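Local structure of coiled-coil and C2 domain-containing protein 1-like (Drosophila melanogaster, 6EI6) at residues K98-V109 against M258-D269. The protein binds monophosphorylated phosphatidylinositols through its C2 domain and regulates ESCRT-dependent endosomal sorting, probably by preventing inappropriate polymerisation of the ESCRT-III component shrub. Numbering follows the deposited sequence.
Sequences KFHYEKRSFNIV and MEHITEKWLVLD
H100 and E102 pair antiparallel with V267 and W265 in a two-stranded sheet whose axes approach to 4.7 Å at 141°, and beyond it R104 N donates to T262 O. On one face V267 lies against H100 and E102. The imidazole uses both nitrogens: H100 ND1 donates to D269 OD1 across the strands (2.5 Å, very short), the H100 ring and D269 carboxylate planes 40° apart, while H100 NE2 donates to E102 OE2 (2.8 Å). R104 grips E102 OE1 end-on through NH1 and NH2, the latter at 2.8 Å, with the carboxylate oxygen in the guanidinium plane. With chi1 at -71°, R104 CG sits over the indole in a CH-pi contact 3.5 Å from the W265 five-membered ring centroid; the bend at chi2 then turns the guanidinium back across it, W265 CD1 over one face. F106 CZ meets W265 CH2 at 3.6 Å, the rings oblique. Across the sheet, F99 CD1 packs on L266 CG (3.8 Å). W265 and F106 also touch helices 34-62 and 66-91, joining both segments to the helical hairpin. H100, E102 and R104 thus form a polar chain; the short D269 link is less certain, as is any resulting preference for a protonated imidazole.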
loop_
_atom_site.group_PDB
_atom_site.type_symbol
_atom_site.label_atom_id
_atom_site.label_comp_id
_atom_site.label_asym_id
_atom_site.label_seq_id
_atom_site.Cartn_x
_atom_site.Cartn_y
_atom_site.Cartn_z
ATOM N N LYS A 98 -14.692 -29.769 -10.122
ATOM C CA LYS A 98 -15.456 -28.958 -11.057
ATOM C C LYS A 98 -15.618 -27.534 -10.539
ATOM O O LYS A 98 -15.733 -27.289 -9.338
ATOM C CB LYS A 98 -16.832 -29.583 -11.276
ATOM C CG LYS A 98 -16.771 -30.970 -11.913
ATOM C CD LYS A 98 -17.975 -31.193 -12.834
ATOM C CE LYS A 98 -18.339 -29.903 -13.564
ATOM N NZ LYS A 98 -19.613 -30.083 -14.314
ATOM N N PHE A 99 -15.668 -26.580 -11.454
ATOM C CA PHE A 99 -15.831 -25.203 -11.031
ATOM C C PHE A 99 -16.583 -24.442 -12.109
ATOM O O PHE A 99 -16.839 -24.946 -13.201
ATOM C CB PHE A 99 -14.469 -24.550 -10.756
ATOM C CG PHE A 99 -13.594 -24.490 -11.963
ATOM C CD1 PHE A 99 -13.663 -23.413 -12.837
ATOM C CD2 PHE A 99 -12.734 -25.539 -12.260
ATOM C CE1 PHE A 99 -12.867 -23.376 -13.970
ATOM C CE2 PHE A 99 -11.920 -25.502 -13.392
ATOM C CZ PHE A 99 -11.983 -24.426 -14.249
ATOM N N HIS A 100 -16.886 -23.192 -11.803
ATOM C CA HIS A 100 -17.608 -22.330 -12.719
ATOM C C HIS A 100 -17.251 -20.920 -12.311
ATOM O O HIS A 100 -16.518 -20.720 -11.349
ATOM C CB HIS A 100 -19.118 -22.571 -12.653
ATOM C CG HIS A 100 -19.696 -22.273 -11.304
ATOM N ND1 HIS A 100 -19.604 -23.154 -10.246
ATOM C CD2 HIS A 100 -20.326 -21.170 -10.825
ATOM C CE1 HIS A 100 -20.168 -22.614 -9.177
ATOM N NE2 HIS A 100 -20.610 -21.410 -9.501
ATOM N N TYR A 101 -17.820 -19.950 -13.008
ATOM C CA TYR A 101 -17.534 -18.539 -12.810
ATOM C C TYR A 101 -18.758 -17.824 -12.260
ATOM O O TYR A 101 -19.882 -18.085 -12.694
ATOM C CB TYR A 101 -17.082 -17.900 -14.139
ATOM C CG TYR A 101 -15.857 -18.606 -14.664
ATOM C CD1 TYR A 101 -14.603 -18.360 -14.097
ATOM C CD2 TYR A 101 -15.954 -19.579 -15.656
ATOM C CE1 TYR A 101 -13.483 -19.037 -14.531
ATOM C CE2 TYR A 101 -14.836 -20.261 -16.093
ATOM C CZ TYR A 101 -13.615 -19.990 -15.532
ATOM O OH TYR A 101 -12.497 -20.667 -15.959
ATOM N N GLU A 102 -18.530 -16.920 -11.301
ATOM C CA GLU A 102 -19.538 -15.978 -10.818
ATOM C C GLU A 102 -18.990 -14.555 -10.820
ATOM O O GLU A 102 -17.912 -14.304 -11.371
ATOM C CB GLU A 102 -19.992 -16.368 -9.424
ATOM C CG GLU A 102 -20.360 -17.796 -9.331
ATOM C CD GLU A 102 -20.879 -18.163 -7.952
ATOM O OE1 GLU A 102 -20.726 -17.331 -7.030
ATOM O OE2 GLU A 102 -21.423 -19.282 -7.795
ATOM N N LYS A 103 -19.718 -13.618 -10.211
ATOM C CA LYS A 103 -19.253 -12.253 -10.029
ATOM C C LYS A 103 -19.285 -11.886 -8.559
ATOM O O LYS A 103 -20.058 -12.440 -7.773
ATOM C CB LYS A 103 -20.102 -11.244 -10.792
ATOM C CG LYS A 103 -20.013 -11.386 -12.295
ATOM C CD LYS A 103 -21.141 -10.613 -12.970
ATOM C CE LYS A 103 -20.810 -10.357 -14.443
ATOM N NZ LYS A 103 -19.538 -9.569 -14.593
ATOM N N ARG A 104 -18.440 -10.929 -8.199
ATOM C CA ARG A 104 -18.410 -10.399 -6.849
ATOM C C ARG A 104 -18.276 -8.893 -6.943
ATOM O O ARG A 104 -17.450 -8.397 -7.712
ATOM C CB ARG A 104 -17.242 -10.976 -6.050
ATOM C CG ARG A 104 -17.414 -12.414 -5.699
ATOM C CD ARG A 104 -18.620 -12.594 -4.796
ATOM N NE ARG A 104 -18.759 -14.000 -4.453
ATOM C CZ ARG A 104 -19.376 -14.897 -5.215
ATOM N NH1 ARG A 104 -19.946 -14.526 -6.354
ATOM N NH2 ARG A 104 -19.436 -16.163 -4.822
ATOM N N SER A 105 -19.082 -8.170 -6.166
ATOM C CA SER A 105 -19.010 -6.713 -6.151
ATOM C C SER A 105 -17.949 -6.313 -5.135
ATOM O O SER A 105 -18.174 -6.378 -3.925
ATOM C CB SER A 105 -20.368 -6.114 -5.807
ATOM O OG SER A 105 -21.422 -6.848 -6.423
ATOM N N PHE A 106 -16.765 -5.981 -5.613
ATOM C CA PHE A 106 -15.875 -5.118 -4.856
ATOM C C PHE A 106 -16.140 -3.723 -5.370
ATOM O O PHE A 106 -16.557 -3.539 -6.522
ATOM C CB PHE A 106 -14.403 -5.477 -5.045
ATOM C CG PHE A 106 -14.018 -6.828 -4.484
ATOM C CD1 PHE A 106 -14.701 -7.979 -4.857
ATOM C CD2 PHE A 106 -12.964 -6.945 -3.590
ATOM C CE1 PHE A 106 -14.344 -9.223 -4.340
ATOM C CE2 PHE A 106 -12.601 -8.194 -3.064
ATOM C CZ PHE A 106 -13.294 -9.327 -3.444
ATOM N N ASN A 107 -15.950 -2.733 -4.522
ATOM C CA ASN A 107 -16.243 -1.421 -5.076
ATOM C C ASN A 107 -14.939 -0.671 -5.282
ATOM O O ASN A 107 -14.745 0.405 -4.711
ATOM C CB ASN A 107 -17.201 -0.652 -4.177
ATOM C CG ASN A 107 -17.838 0.515 -4.882
ATOM O OD1 ASN A 107 -17.744 0.652 -6.104
ATOM N ND2 ASN A 107 -18.479 1.375 -4.117
ATOM N N ILE A 108 -14.048 -1.248 -6.099
ATOM C CA ILE A 108 -12.642 -0.842 -6.084
ATOM C C ILE A 108 -12.497 0.619 -6.486
ATOM O O ILE A 108 -11.655 1.347 -5.939
ATOM C CB ILE A 108 -11.797 -1.765 -6.986
ATOM C CG1 ILE A 108 -11.839 -3.192 -6.451
ATOM C CG2 ILE A 108 -10.341 -1.268 -7.077
ATOM C CD1 ILE A 108 -11.808 -4.227 -7.547
ATOM N N VAL A 109 -13.331 1.079 -7.423
ATOM C CA VAL A 109 -13.228 2.443 -7.931
ATOM C C VAL A 109 -13.604 3.503 -6.892
ATOM O O VAL A 109 -13.317 4.687 -7.104
ATOM C CB VAL A 109 -14.050 2.484 -9.247
ATOM C CG1 VAL A 109 -14.622 3.857 -9.571
ATOM C CG2 VAL A 109 -13.185 2.003 -10.419
ATOM N N MET A 258 -7.938 -5.519 -11.808
ATOM C CA MET A 258 -8.567 -6.080 -10.615
ATOM C C MET A 258 -10.055 -6.282 -10.843
ATOM O O MET A 258 -10.628 -7.283 -10.401
ATOM C CB MET A 258 -8.317 -5.178 -9.401
ATOM C CG MET A 258 -6.868 -5.265 -8.852
ATOM S SD MET A 258 -6.453 -4.009 -7.618
ATOM C CE MET A 258 -7.578 -4.465 -6.289
ATOM N N GLU A 259 -10.694 -5.340 -11.533
ATOM C CA GLU A 259 -12.112 -5.477 -11.831
ATOM C C GLU A 259 -12.371 -6.675 -12.732
ATOM O O GLU A 259 -13.374 -7.367 -12.574
ATOM C CB GLU A 259 -12.637 -4.200 -12.474
ATOM C CG GLU A 259 -12.949 -3.113 -11.469
ATOM C CD GLU A 259 -13.120 -1.742 -12.122
ATOM O OE1 GLU A 259 -12.683 -1.566 -13.294
ATOM O OE2 GLU A 259 -13.690 -0.840 -11.456
ATOM N N HIS A 260 -11.473 -6.951 -13.674
ATOM C CA HIS A 260 -11.680 -8.118 -14.518
ATOM C C HIS A 260 -11.740 -9.383 -13.677
ATOM O O HIS A 260 -12.619 -10.226 -13.887
ATOM C CB HIS A 260 -10.600 -8.198 -15.599
ATOM C CG HIS A 260 -10.606 -7.018 -16.534
ATOM N ND1 HIS A 260 -11.719 -6.218 -16.720
ATOM C CD2 HIS A 260 -9.635 -6.494 -17.327
ATOM C CE1 HIS A 260 -11.433 -5.249 -17.577
ATOM N NE2 HIS A 260 -10.175 -5.392 -17.960
ATOM N N ILE A 261 -10.855 -9.502 -12.674
ATOM C CA ILE A 261 -10.887 -10.663 -11.787
ATOM C C ILE A 261 -12.226 -10.758 -11.070
ATOM O O ILE A 261 -12.789 -11.846 -10.899
ATOM C CB ILE A 261 -9.724 -10.591 -10.785
ATOM C CG1 ILE A 261 -8.399 -10.654 -11.548
ATOM C CG2 ILE A 261 -9.862 -11.689 -9.686
ATOM C CD1 ILE A 261 -7.249 -10.921 -10.674
ATOM N N THR A 262 -12.752 -9.632 -10.619
ATOM C CA THR A 262 -13.997 -9.711 -9.878
ATOM C C THR A 262 -15.185 -10.107 -10.776
ATOM O O THR A 262 -16.212 -10.567 -10.266
ATOM C CB THR A 262 -14.220 -8.388 -9.145
ATOM O OG1 THR A 262 -15.053 -8.640 -8.023
ATOM C CG2 THR A 262 -14.862 -7.349 -10.028
ATOM N N GLU A 263 -15.045 -9.989 -12.097
ATOM C CA GLU A 263 -16.104 -10.359 -13.017
ATOM C C GLU A 263 -16.085 -11.825 -13.382
ATOM O O GLU A 263 -17.070 -12.323 -13.933
ATOM C CB GLU A 263 -16.011 -9.529 -14.288
ATOM C CG GLU A 263 -16.535 -8.130 -14.094
ATOM C CD GLU A 263 -15.890 -7.172 -15.060
ATOM O OE1 GLU A 263 -15.400 -7.671 -16.115
ATOM O OE2 GLU A 263 -15.860 -5.942 -14.761
ATOM N N LYS A 264 -14.994 -12.519 -13.105
ATOM C CA LYS A 264 -14.922 -13.955 -13.284
ATOM C C LYS A 264 -14.390 -14.589 -12.000
ATOM O O LYS A 264 -13.297 -15.138 -11.934
ATOM C CB LYS A 264 -14.071 -14.313 -14.491
ATOM C CG LYS A 264 -14.194 -13.326 -15.615
ATOM C CD LYS A 264 -13.713 -13.918 -16.938
ATOM C CE LYS A 264 -12.290 -13.446 -17.266
ATOM N NZ LYS A 264 -11.772 -14.093 -18.515
ATOM N N TRP A 265 -15.190 -14.516 -10.955
ATOM C CA TRP A 265 -14.823 -15.115 -9.691
ATOM C C TRP A 265 -14.889 -16.629 -9.832
ATOM O O TRP A 265 -15.975 -17.197 -10.004
ATOM C CB TRP A 265 -15.779 -14.618 -8.605
ATOM C CG TRP A 265 -15.269 -14.710 -7.221
ATOM C CD1 TRP A 265 -15.652 -15.608 -6.264
ATOM C CD2 TRP A 265 -14.325 -13.833 -6.595
ATOM N NE1 TRP A 265 -15.000 -15.350 -5.085
ATOM C CE2 TRP A 265 -14.184 -14.260 -5.261
ATOM C CE3 TRP A 265 -13.600 -12.718 -7.031
ATOM C CZ2 TRP A 265 -13.320 -13.636 -4.366
ATOM C CZ3 TRP A 265 -12.746 -12.098 -6.154
ATOM C CH2 TRP A 265 -12.609 -12.560 -4.828
ATOM N N LEU A 266 -13.744 -17.298 -9.730
ATOM C CA LEU A 266 -13.754 -18.757 -9.776
ATOM C C LEU A 266 -14.304 -19.296 -8.459
ATOM O O LEU A 266 -13.885 -18.860 -7.387
ATOM C CB LEU A 266 -12.357 -19.289 -10.046
ATOM C CG LEU A 266 -12.220 -20.725 -10.502
ATOM C CD1 LEU A 266 -11.046 -20.854 -11.428
ATOM C CD2 LEU A 266 -12.085 -21.687 -9.312
ATOM N N VAL A 267 -15.254 -20.232 -8.555
ATOM C CA VAL A 267 -15.947 -20.837 -7.415
ATOM C C VAL A 267 -16.074 -22.331 -7.694
ATOM O O VAL A 267 -16.481 -22.719 -8.792
ATOM C CB VAL A 267 -17.352 -20.214 -7.216
ATOM C CG1 VAL A 267 -18.215 -21.040 -6.257
ATOM C CG2 VAL A 267 -17.285 -18.769 -6.781
ATOM N N LEU A 268 -15.737 -23.181 -6.726
ATOM C CA LEU A 268 -15.938 -24.607 -6.976
ATOM C C LEU A 268 -17.427 -24.960 -6.945
ATOM O O LEU A 268 -18.220 -24.340 -6.223
ATOM C CB LEU A 268 -15.199 -25.452 -5.949
ATOM C CG LEU A 268 -13.716 -25.113 -5.802
ATOM C CD1 LEU A 268 -13.078 -25.973 -4.730
ATOM C CD2 LEU A 268 -12.956 -25.219 -7.114
ATOM N N ASP A 269 -17.821 -25.936 -7.764
ATOM C CA ASP A 269 -19.051 -26.666 -7.455
ATOM C C ASP A 269 -18.782 -27.509 -6.207
ATOM O O ASP A 269 -17.652 -27.961 -5.991
ATOM C CB ASP A 269 -19.476 -27.554 -8.632
ATOM C CG ASP A 269 -19.464 -26.828 -9.982
ATOM O OD1 ASP A 269 -19.250 -25.591 -10.039
ATOM O OD2 ASP A 269 -19.697 -27.505 -11.008
HETATM O O HOH W 1 -15.120 -1.102 -9.124
#